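Periplasmic binding protein (Veillonella parvula, PDB 4OVK) probably binds a small solute in the periplasm and delivers it to an ABC transporter for uptake into the cell. Local coordinates at residues A[132-135]-A[136-140]. Residues are numbered along the deposited sequence; the frame is centred on the assembly and turned at random. Where two conformers were deposited one is given.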
loop_
_atom_site.group_PDB
_atom_site.type_symbol
_atom_site.label_atom_id
_atom_site.label_comp_id
_atom_site.label_asym_id
_atom_site.label_seq_id
_atom_site.Cartn_x
_atom_site.Cartn_y
_atom_site.Cartn_z
ATOM N N THR A 132 3.422 -2.275 -10.186
ATOM C CA THR A 132 2.730 -1.140 -10.801
ATOM C C THR A 132 1.350 -0.893 -10.206
ATOM O O THR A 132 0.817 -1.717 -9.452
ATOM C CB THR A 132 2.537 -1.380 -12.308
ATOM O OG1 THR A 132 1.550 -2.403 -12.505
ATOM C CG2 THR A 132 3.860 -1.812 -12.964
ATOM N N LEU A 133 0.762 0.241 -10.580
ATOM C CA LEU A 133 -0.607 0.548 -10.178
ATOM C C LEU A 133 -1.626 -0.189 -11.066
ATOM O O LEU A 133 -2.735 -0.478 -10.601
ATOM C CB LEU A 133 -0.850 2.065 -10.178
ATOM C CG LEU A 133 -1.947 2.617 -9.248
ATOM C CD1 LEU A 133 -1.861 2.050 -7.829
ATOM C CD2 LEU A 133 -1.885 4.143 -9.224
ATOM N N GLU A 134 -1.253 -0.502 -12.316
ATOM C CA GLU A 134 -2.142 -1.269 -13.215
ATOM C C GLU A 134 -2.320 -2.710 -12.727
ATOM O O GLU A 134 -3.404 -3.282 -12.864
ATOM C CB GLU A 134 -1.648 -1.277 -14.667
ATOM C CG GLU A 134 -2.749 -1.638 -15.671
ATOM C CD GLU A 134 -2.242 -1.944 -17.080
ATOM O OE1 GLU A 134 -1.060 -1.653 -17.374
ATOM O OE2 GLU A 134 -3.033 -2.470 -17.907
ATOM N N ASP A 135 -1.254 -3.285 -12.167
ATOM C CA ASP A 135 -1.304 -4.627 -11.568
ATOM C C ASP A 135 -2.324 -4.702 -10.437
ATOM O O ASP A 135 -3.020 -5.714 -10.297
ATOM C CB ASP A 135 0.081 -5.046 -11.035
ATOM C CG ASP A 135 1.086 -5.361 -12.150
ATOM O OD1 ASP A 135 0.667 -5.578 -13.306
ATOM O OD2 ASP A 135 2.305 -5.402 -11.857
ATOM N N ILE A 136 -2.414 -3.641 -9.632
ATOM C CA ILE A 136 -3.441 -3.576 -8.592
ATOM C C ILE A 136 -4.848 -3.643 -9.225
ATOM O O ILE A 136 -5.676 -4.436 -8.795
ATOM C CB ILE A 136 -3.324 -2.326 -7.685
ATOM C CG1 ILE A 136 -1.938 -2.228 -7.008
ATOM C CG2 ILE A 136 -4.421 -2.341 -6.630
ATOM C CD1 ILE A 136 -1.671 -3.255 -5.920
ATOM N N GLN A 137 -5.103 -2.820 -10.242
ATOM C CA GLN A 137 -6.426 -2.776 -10.874
ATOM C C GLN A 137 -6.808 -4.108 -11.539
ATOM O O GLN A 137 -7.926 -4.594 -11.365
ATOM C CB GLN A 137 -6.502 -1.632 -11.891
ATOM C CG GLN A 137 -6.477 -0.242 -11.270
ATOM C CD GLN A 137 -6.279 0.846 -12.310
ATOM O OE1 GLN A 137 -6.744 0.725 -13.445
ATOM N NE2 GLN A 137 -5.584 1.913 -11.930
ATOM N N ASN A 138 -5.885 -4.701 -12.289
ATOM C CA ASN A 138 -6.153 -5.995 -12.929
ATOM C C ASN A 138 -6.370 -7.101 -11.906
ATOM O O ASN A 138 -7.236 -7.971 -12.095
ATOM C CB ASN A 138 -5.029 -6.388 -13.893
ATOM C CG ASN A 138 -4.920 -5.444 -15.067
ATOM O OD1 ASN A 138 -5.924 -4.886 -15.522
ATOM N ND2 ASN A 138 -3.702 -5.255 -15.568
ATOM N N GLY A 139 -5.610 -7.047 -10.808
ATOM C CA GLY A 139 -5.790 -8.002 -9.710
ATOM C C GLY A 139 -7.140 -7.844 -9.024
ATOM O O GLY A 139 -7.800 -8.826 -8.684
ATOM N N ILE A 140 -7.576 -6.602 -8.845
ATOM C CA ILE A 140 -8.898 -6.354 -8.273
ATOM C C ILE A 140 -10.007 -6.939 -9.161
ATOM O O ILE A 140 -10.971 -7.536 -8.669
ATOM C CB ILE A 140 -9.110 -4.855 -8.018
ATOM C CG1 ILE A 140 -8.261 -4.436 -6.820
ATOM C CG2 ILE A 140 -10.573 -4.551 -7.773
ATOM C CD1 ILE A 140 -8.073 -2.942 -6.701
#
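Glu-134 and Asn-138 meet one turn apart at the start of helix 133-147, joined first through the backbone: Asn-138 N gives Glu-134 O a hydrogen bond of 2.9 Å that is close to straight, 172° at the hydrogen. Gly-139 N repeats the pattern with Asp-135 O at 3.0 Å, whereas the bond from Gln-137 N to Leu-133 O, 3.3 Å long, is weak. Thr-132 is the N-cap. Its OG1 accepts from Asp-135 N at 3.0 Å, meeting an amide that has no preceding turn to bond to; a short beta-hydroxyl suits this place.

The tightly packed part is centred on Ile-136, whose CB sits 3.5 Å from Leu-133 O. With CG1 of Ile-136 anti to its carbonyl carbon (chi1 -57°), that branch lies back over the cap, 3.7 Å from Thr-132 O. Leu-133 CD1 approaches the same CG1 more loosely, at 4.4 Å. A branched aliphatic chain suits Ile-136, which is buried against Trp-41 and Ile-44, while Leu-133 stands at the margin of this inward side. The solvent side is looser: Glu-134, extended beyond CG, brings OE2 only to 3.7 Å from Asn-138 ND2, with carboxylate and amide planes 62° apart, an approach without a hydrogen bond. Polar chains suit this outward side, and the acids Glu-134 and Asp-135 in the first turn should interact favourably with the helix dipole.

The helix follows strand 125-128, the outermost strand of the parallel sheet that also holds 104-108, 34-36 and 55-57. Ile-136 and Ile-140 pack on Ile-44 of helix 41-49, while Leu-133 and Gln-137 lie against helix 150-170, touching Glu-164 and His-160 respectively; Ile-140 also touches Ala-153 there, so that the first turns pack against both helices.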